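Local coordinates for titin (Homo sapiens, PDB 5JDE), which probably serves as a giant elastic scaffold protein of the muscle sarcomere, built largely from tandem immunoglobulin-like domains such as the three in this fragment, at residues Phe23-Ser28 with Lys56-Met61; Leu91-Thr96 with Gly165-Ser170. One frame throughout, in Å; residues are numbered along the deposited sequence.

Contact 1: Phe23-Ser28 with Lys56-Met61; sequences FEVSVS and KVHKLM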
ATOM      1  N   PHE A  23      -6.822  36.067   3.128  1.00 19.67           N
ATOM      2  CA  PHE A  23      -6.105  37.175   2.540  1.00 24.87           C
ATOM      3  C   PHE A  23      -6.382  38.314   3.472  1.00 24.76           C
ATOM      4  O   PHE A  23      -7.501  38.411   3.989  1.00 21.41           O
ATOM      5  CB  PHE A  23      -6.608  37.534   1.137  1.00 26.24           C
ATOM      6  CG  PHE A  23      -6.343  36.488   0.109  1.00 23.70           C
ATOM      7  CD1 PHE A  23      -5.048  36.279  -0.366  1.00 28.90           C
ATOM      8  CD2 PHE A  23      -7.375  35.735  -0.403  1.00 22.82           C
ATOM      9  CE1 PHE A  23      -4.784  35.320  -1.317  1.00 27.84           C
ATOM     10  CE2 PHE A  23      -7.123  34.765  -1.361  1.00 29.05           C
ATOM     11  CZ  PHE A  23      -5.832  34.559  -1.822  1.00 30.37           C
ATOM     12  N   GLU A  24      -5.404  39.187   3.669  1.00 26.71           N
ATOM     13  CA  GLU A  24      -5.637  40.368   4.493  1.00 32.81           C
ATOM     14  C   GLU A  24      -5.031  41.655   3.911  1.00 31.58           C
ATOM     15  O   GLU A  24      -3.923  41.639   3.368  1.00 28.48           O
ATOM     16  CB  GLU A  24      -5.104  40.086   5.898  1.00 43.10           C
ATOM     17  CG  GLU A  24      -4.382  41.217   6.576  1.00 58.48           C
ATOM     18  CD  GLU A  24      -4.000  40.857   7.994  1.00 77.28           C
ATOM     19  OE1 GLU A  24      -4.550  39.862   8.519  1.00 81.57           O
ATOM     20  OE2 GLU A  24      -3.152  41.560   8.582  1.00 83.37           O
ATOM     21  N   VAL A  25      -5.781  42.757   3.993  1.00 27.04           N
ATOM     22  CA  VAL A  25      -5.244  44.088   3.728  1.00 25.27           C
ATOM     23  C   VAL A  25      -5.287  44.895   5.011  1.00 32.15           C
ATOM     24  O   VAL A  25      -6.237  44.781   5.789  1.00 31.39           O
ATOM     25  CB  VAL A  25      -6.036  44.895   2.643  1.00 41.24           C
ATOM     26  CG1 VAL A  25      -5.707  44.442   1.266  1.00 48.94           C
ATOM     27  CG2 VAL A  25      -7.538  44.841   2.877  1.00 25.13           C
ATOM     28  N   SER A  26      -4.297  45.752   5.229  1.00 31.99           N
ATOM     29  CA  SER A  26      -4.399  46.658   6.361  1.00 32.06           C
ATOM     30  C   SER A  26      -4.190  48.084   5.860  1.00 35.81           C
ATOM     31  O   SER A  26      -3.384  48.314   4.961  1.00 31.97           O
ATOM     32  CB  SER A  26      -3.403  46.282   7.461  1.00 41.41           C
ATOM     33  OG  SER A  26      -2.101  46.758   7.174  1.00 56.24           O
ATOM     34  N   VAL A  27      -4.938  49.028   6.422  1.00 32.66           N
ATOM     35  CA  VAL A  27      -4.921  50.393   5.913  1.00 34.64           C
ATOM     36  C   VAL A  27      -4.509  51.381   6.999  1.00 44.79           C
ATOM     37  O   VAL A  27      -4.334  51.008   8.159  1.00 44.86           O
ATOM     38  CB  VAL A  27      -6.292  50.783   5.319  1.00 41.59           C
ATOM     39  CG1 VAL A  27      -6.579  49.926   4.108  1.00 35.19           C
ATOM     40  CG2 VAL A  27      -7.405  50.631   6.357  1.00 41.51           C
ATOM     41  N   SER A  28      -4.333  52.639   6.609  1.00 45.19           N
ATOM     42  CA  SER A  28      -3.812  53.653   7.511  1.00 50.07           C
ATOM     43  C   SER A  28      -4.891  54.251   8.405  1.00 54.22           C
ATOM     44  O   SER A  28      -4.593  54.824   9.451  1.00 52.58           O
ATOM     45  CB  SER A  28      -3.151  54.773   6.713  1.00 56.62           C
ATOM     46  OG  SER A  28      -4.065  55.314   5.774  1.00 48.54           O
ATOM     47  N   LYS A  56      -8.193  48.710  11.483  1.00 33.97           N
ATOM     48  CA  LYS A  56      -7.499  48.993  10.228  1.00 33.63           C
ATOM     49  C   LYS A  56      -7.266  47.746   9.370  1.00 36.78           C
ATOM     50  O   LYS A  56      -6.761  47.838   8.251  1.00 30.98           O
ATOM     51  CB  LYS A  56      -6.158  49.671  10.518  1.00 35.41           C
ATOM     52  CG  LYS A  56      -6.293  51.078  11.098  1.00 42.05           C
ATOM     53  CD  LYS A  56      -4.927  51.656  11.422  1.00 45.88           C
ATOM     54  CE  LYS A  56      -5.031  52.940  12.222  1.00 54.66           C
ATOM     55  NZ  LYS A  56      -3.787  53.178  13.012  1.00 62.15           N
ATOM     56  N   VAL A  57      -7.647  46.584   9.881  1.00 34.15           N
ATOM     57  CA  VAL A  57      -7.309  45.344   9.200  1.00 31.11           C
ATOM     58  C   VAL A  57      -8.554  44.685   8.609  1.00 35.54           C
ATOM     59  O   VAL A  57      -9.558  44.540   9.294  1.00 32.19           O
ATOM     60  CB  VAL A  57      -6.602  44.361  10.150  1.00 30.97           C
ATOM     61  CG1 VAL A  57      -6.215  43.100   9.396  1.00 30.19           C
ATOM     62  CG2 VAL A  57      -5.358  45.019  10.772  1.00 34.99           C
ATOM     63  N   HIS A  58      -8.479  44.296   7.338  1.00 25.76           N
ATOM     64  CA  HIS A  58      -9.610  43.664   6.647  1.00 27.93           C
ATOM     65  C   HIS A  58      -9.228  42.294   6.080  1.00 26.16           C
ATOM     66  O   HIS A  58      -8.237  42.183   5.347  1.00 29.25           O
ATOM     67  CB  HIS A  58     -10.107  44.558   5.524  1.00 29.14           C
ATOM     68  CG  HIS A  58     -10.374  45.963   5.958  1.00 32.81           C
ATOM     69  ND1 HIS A  58     -11.637  46.416   6.275  1.00 38.49           N
ATOM     70  CD2 HIS A  58      -9.537  47.011   6.145  1.00 32.05           C
ATOM     71  CE1 HIS A  58     -11.567  47.684   6.636  1.00 38.31           C
ATOM     72  NE2 HIS A  58     -10.303  48.071   6.565  1.00 34.88           N
ATOM     73  N   LYS A  59     -10.006  41.271   6.425  1.00 26.12           N
ATOM     74  CA  LYS A  59      -9.691  39.892   6.041  1.00 24.59           C
ATOM     75  C   LYS A  59     -10.805  39.271   5.224  1.00 23.47           C
ATOM     76  O   LYS A  59     -11.989  39.488   5.508  1.00 24.03           O
ATOM     77  CB  LYS A  59      -9.442  39.015   7.272  1.00 32.07           C
ATOM     78  CG  LYS A  59      -8.123  39.264   7.976  1.00 47.76           C
ATOM     79  CD  LYS A  59      -7.950  38.356   9.194  1.00 63.40           C
ATOM     80  CE  LYS A  59      -7.974  36.881   8.806  1.00 75.00           C
ATOM     81  NZ  LYS A  59      -7.813  35.971   9.983  1.00 79.50           N
ATOM     82  N   LEU A  60     -10.410  38.507   4.207  1.00 20.21           N
ATOM     83  CA  LEU A  60     -11.305  37.623   3.497  1.00 19.77           C
ATOM     84  C   LEU A  60     -10.889  36.187   3.820  1.00 26.79           C
ATOM     85  O   LEU A  60      -9.743  35.814   3.612  1.00 22.86           O
ATOM     86  CB  LEU A  60     -11.239  37.882   2.003  1.00 19.79           C
ATOM     87  CG  LEU A  60     -11.835  36.782   1.122  1.00 23.19           C
ATOM     88  CD1 LEU A  60     -13.319  36.666   1.324  1.00 22.49           C
ATOM     89  CD2 LEU A  60     -11.530  37.034  -0.345  1.00 25.30           C
ATOM     90  N   MET A  61     -11.804  35.404   4.368  1.00 19.98           N
ATOM     91  CA  MET A  61     -11.484  34.029   4.708  1.00 25.68           C
ATOM     92  C   MET A  61     -12.251  33.084   3.792  1.00 24.33           C
ATOM     93  O   MET A  61     -13.423  33.304   3.549  1.00 24.38           O
ATOM     94  CB  MET A  61     -11.820  33.762   6.176  1.00 25.71           C
ATOM     95  CG  MET A  61     -10.661  34.021   7.117  1.00 43.63           C
ATOM     96  SD  MET A  61     -11.190  34.089   8.835  1.00 63.78           S
ATOM     97  CE  MET A  61     -11.684  35.798   8.933  1.00 81.24           C
TER

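Contact 2: Leu91-Thr96 with Gly165-Ser170; sequences LHITKT and GNDQVS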
ATOM      1  N   LEU A  91      -4.609  16.361  -4.308  1.00 30.29           N
ATOM      2  CA  LEU A  91      -4.012  15.045  -4.095  1.00 26.17           C
ATOM      3  C   LEU A  91      -3.972  14.294  -5.402  1.00 33.51           C
ATOM      4  O   LEU A  91      -4.979  14.215  -6.108  1.00 34.53           O
ATOM      5  CB  LEU A  91      -4.808  14.246  -3.063  1.00 32.26           C
ATOM      6  CG  LEU A  91      -4.972  14.899  -1.695  1.00 37.99           C
ATOM      7  CD1 LEU A  91      -5.702  13.973  -0.739  1.00 38.16           C
ATOM      8  CD2 LEU A  91      -3.624  15.290  -1.143  1.00 39.34           C
ATOM      9  N   HIS A  92      -2.812  13.753  -5.749  1.00 25.08           N
ATOM     10  CA  HIS A  92      -2.755  12.894  -6.914  1.00 22.90           C
ATOM     11  C   HIS A  92      -1.621  11.878  -6.802  1.00 23.32           C
ATOM     12  O   HIS A  92      -0.758  11.980  -5.935  1.00 23.27           O
ATOM     13  CB  HIS A  92      -2.615  13.716  -8.201  1.00 24.84           C
ATOM     14  CG  HIS A  92      -1.400  14.584  -8.247  1.00 25.51           C
ATOM     15  ND1 HIS A  92      -1.326  15.800  -7.593  1.00 34.66           N
ATOM     16  CD2 HIS A  92      -0.226  14.440  -8.901  1.00 35.04           C
ATOM     17  CE1 HIS A  92      -0.149  16.352  -7.825  1.00 36.40           C
ATOM     18  NE2 HIS A  92       0.542  15.547  -8.612  1.00 35.41           N
ATOM     19  N   ILE A  93      -1.658  10.893  -7.687  1.00 19.86           N
ATOM     20  CA  ILE A  93      -0.660   9.843  -7.715  1.00 20.37           C
ATOM     21  C   ILE A  93       0.484  10.251  -8.640  1.00 27.75           C
ATOM     22  O   ILE A  93       0.268  10.660  -9.786  1.00 22.86           O
ATOM     23  CB  ILE A  93      -1.313   8.535  -8.158  1.00 20.77           C
ATOM     24  CG1 ILE A  93      -2.372   8.157  -7.122  1.00 28.18           C
ATOM     25  CG2 ILE A  93      -0.258   7.432  -8.341  1.00 19.68           C
ATOM     26  CD1 ILE A  93      -3.379   7.163  -7.587  1.00 32.98           C
ATOM     27  N   THR A  94       1.705  10.167  -8.130  1.00 23.55           N
ATOM     28  CA  THR A  94       2.860  10.644  -8.877  1.00 22.19           C
ATOM     29  C   THR A  94       3.684   9.532  -9.493  1.00 28.51           C
ATOM     30  O   THR A  94       4.586   9.796 -10.278  1.00 30.64           O
ATOM     31  CB  THR A  94       3.780  11.482  -7.987  1.00 26.34           C
ATOM     32  OG1 THR A  94       4.218  10.681  -6.883  1.00 28.96           O
ATOM     33  CG2 THR A  94       3.030  12.721  -7.466  1.00 27.23           C
ATOM     34  N   LYS A  95       3.389   8.287  -9.135  1.00 25.23           N
ATOM     35  CA  LYS A  95       4.044   7.166  -9.782  1.00 36.18           C
ATOM     36  C   LYS A  95       3.144   5.939  -9.770  1.00 41.43           C
ATOM     37  O   LYS A  95       2.504   5.622  -8.762  1.00 40.99           O
ATOM     38  CB  LYS A  95       5.386   6.848  -9.128  1.00 33.23           C
ATOM     39  CG  LYS A  95       6.490   6.669 -10.167  1.00 62.56           C
ATOM     40  CD  LYS A  95       7.746   6.026  -9.607  1.00 75.98           C
ATOM     41  CE  LYS A  95       8.298   6.815  -8.434  1.00 81.16           C
ATOM     42  NZ  LYS A  95       9.032   8.042  -8.879  1.00 81.71           N
ATOM     43  N   THR A  96       3.112   5.265 -10.912  1.00 47.61           N
ATOM     44  CA  THR A  96       2.232   4.120 -11.136  1.00 37.35           C
ATOM     45  C   THR A  96       2.746   2.875 -10.451  1.00 37.97           C
ATOM     46  O   THR A  96       3.852   2.866  -9.927  1.00 40.44           O
ATOM     47  CB  THR A  96       2.075   3.851 -12.629  1.00 38.32           C
ATOM     48  OG1 THR A  96       3.369   3.661 -13.216  1.00 38.03           O
ATOM     49  CG2 THR A  96       1.392   5.043 -13.299  1.00 49.96           C
ATOM     50  N   GLY A 165      -7.286  10.769  -3.163  1.00 27.30           N
ATOM     51  CA  GLY A 165      -8.255  11.800  -3.497  1.00 29.81           C
ATOM     52  C   GLY A 165      -9.178  11.252  -4.578  1.00 34.98           C
ATOM     53  O   GLY A 165      -9.810  10.210  -4.398  1.00 39.41           O
ATOM     54  N   ASN A 166      -9.219  11.939  -5.717  1.00 30.70           N
ATOM     55  CA  ASN A 166     -10.039  11.529  -6.842  1.00 30.09           C
ATOM     56  C   ASN A 166      -9.229  10.786  -7.880  1.00 39.10           C
ATOM     57  O   ASN A 166      -9.735  10.455  -8.947  1.00 39.78           O
ATOM     58  CB  ASN A 166     -10.702  12.747  -7.486  1.00 34.72           C
ATOM     59  CG  ASN A 166     -11.765  13.348  -6.614  1.00 47.77           C
ATOM     60  OD1 ASN A 166     -11.683  14.520  -6.238  1.00 61.80           O
ATOM     61  ND2 ASN A 166     -12.775  12.554  -6.281  1.00 47.54           N
ATOM     62  N   ASP A 167      -7.967  10.535  -7.557  1.00 26.87           N
ATOM     63  CA  ASP A 167      -7.057   9.858  -8.461  1.00 23.09           C
ATOM     64  C   ASP A 167      -7.028   8.372  -8.100  1.00 23.37           C
ATOM     65  O   ASP A 167      -7.252   8.005  -6.945  1.00 26.77           O
ATOM     66  CB  ASP A 167      -5.656  10.458  -8.363  1.00 25.20           C
ATOM     67  CG  ASP A 167      -4.822  10.215  -9.612  1.00 35.26           C
ATOM     68  OD1 ASP A 167      -5.294   9.481 -10.518  1.00 40.85           O
ATOM     69  OD2 ASP A 167      -3.695  10.760  -9.689  1.00 29.54           O
ATOM     70  N   GLN A 168      -6.739   7.521  -9.066  1.00 22.79           N
ATOM     71  CA  GLN A 168      -6.551   6.110  -8.732  1.00 21.96           C
ATOM     72  C   GLN A 168      -5.592   5.443  -9.709  1.00 33.24           C
ATOM     73  O   GLN A 168      -5.367   5.928 -10.827  1.00 29.26           O
ATOM     74  CB  GLN A 168      -7.898   5.382  -8.686  1.00 28.62           C
ATOM     75  CG  GLN A 168      -8.508   5.007 -10.015  1.00 41.59           C
ATOM     76  CD  GLN A 168      -9.790   4.190  -9.841  1.00 50.26           C
ATOM     77  OE1 GLN A 168     -10.764   4.662  -9.250  1.00 56.20           O
ATOM     78  NE2 GLN A 168      -9.776   2.949 -10.324  1.00 41.26           N
ATOM     79  N   VAL A 169      -5.001   4.343  -9.256  1.00 25.64           N
ATOM     80  CA  VAL A 169      -4.061   3.587 -10.072  1.00 20.10           C
ATOM     81  C   VAL A 169      -4.292   2.110  -9.764  1.00 19.94           C
ATOM     82  O   VAL A 169      -4.571   1.733  -8.626  1.00 22.74           O
ATOM     83  CB  VAL A 169      -2.587   4.002  -9.795  1.00 25.86           C
ATOM     84  CG1 VAL A 169      -2.247   3.873  -8.312  1.00 25.26           C
ATOM     85  CG2 VAL A 169      -1.602   3.206 -10.661  1.00 29.90           C
ATOM     86  N   SER A 170      -4.216   1.292 -10.793  1.00 25.51           N
ATOM     87  CA  SER A 170      -4.482  -0.123 -10.632  1.00 27.01           C
ATOM     88  C   SER A 170      -3.303  -0.938 -11.148  1.00 30.99           C
ATOM     89  O   SER A 170      -2.546  -0.485 -12.000  1.00 26.38           O
ATOM     90  CB  SER A 170      -5.771  -0.506 -11.358  1.00 30.13           C
ATOM     91  OG  SER A 170      -6.913   0.009 -10.697  1.00 41.04           O
TER
HETATM   92  O   HOH W   1      -7.740  14.528  -6.228  1.00 39.92           O

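Contact 1: Phe23-Ser28 with Lys56-Met61
Phe23-Val27 and Val57-Met61 run antiparallel, their axes 4.7 Å apart at 164°, with Phe23-Leu60 and Val25-His58 as hydrogen-bonded pairs and Glu24-Lys59 and Ser26-Val57 as non-hydrogen-bonded pairs between them. Each hydrogen-bonded pair is closed by two bonds; that from His58 N to Val25 O (2.8 Å) is nearly straight, at 173°. A fifth bond, Val27 N to Lys56 O, extends the pairing to the strand end.

Phe23, Val25, His58 and Leu60 share the buried face. Val25 CG2 lies 3.7 Å from His58 CB, and Val27 CG2 meets the edge of the imidazole in its plane, 3.9 Å from His58 NE2. The other ring nitrogen, His58 ND1, is hydrogen-bonded to Ser53 OG, which helps fix the ring's rotation. Phe23 CD2 and Leu60 CD2 meet loosely at 4.4 Å, and both side chains also touch Trp36 of the facing sheet.

On the other face the extended Glu24 chain crosses Val57, whose CG1 comes within 3.5 Å of Glu24 CD. Val57 CG1 stands anti to the backbone N (chi1 -178°), which sets it against the flat side of the Glu24 carboxylate. Lys59 lends only its aliphatic part, CG being 3.7 Å from Glu24 OE1, before a bend at chi3 carries the amine away. Lys56 stretches alongside the other strand, its CE 3.4 Å from Ser28 O.

One apolar face turned to a second sheet and one largely polar face turned outward, on neighbouring central strands, are characteristic of the B and E strands of an I-set immunoglobulin beta sandwich.

Contact 2: Leu91-Thr96 with Gly165-Ser170
In this I-set immunoglobulin beta sandwich, Leu91-Thr96 carries the short first strand at the edge of one sheet, and Gly165-Ser170 leads from a turn into the last strand, 167-176, of the other. The contact therefore joins the two sheets at an edge of the sandwich; the strand axes stay 8.1 Å apart, and side chains bridge them.

Asp167 is the main link. Its OD2 accepts a hydrogen bond from Ile93 N at 2.9 Å, almost straight (176°), approached on the anti side and from 34° out of the carboxylate plane. With CG anti to the backbone N (chi1 -157°), the carboxylate reaches across to Leu91-Thr96, where OD2 also lies 3.5 Å from His92 CB. The other oxygen, OD1, turns back to Gln168 N in a weak bond within its own strand. His92 directs its ring elsewhere, ND1 bonding to Thr90 O.

Ile93 points toward the last strand and passes over Asp167 to Val169, its CD1 3.6 Å from Val169 CG1 and 3.5 Å from Gln168 C. The second methyl, Val169 CG2, is 4.0 Å from Thr96 CA, so the two branches of Val169 touch different residues of the first segment.

At the turn, Leu91 CB packs against Gly165 CA, and a water joins the backbones by donating to Leu91 O at 2.8 Å and accepting from Asn166 N.

How the contacts relate
Contacts 1 and 2 belong to successive immunoglobulin domains and follow one another along the chain, contact 1 closing before contact 2 opens. Their centres are 38 Å apart and their nearest atoms about 18 Å apart, so they do not touch. Contact 1 is partly buried and pairs strands within one sheet by backbone bonds; contact 2 lies at the surface and joins the two sheets through side chains, one carboxylate bond and a water. The connection runs through strand 80-89, whose Cys82, Ala84 and Leu86 pack on the buried face of contact 1 and which ends just before Leu91.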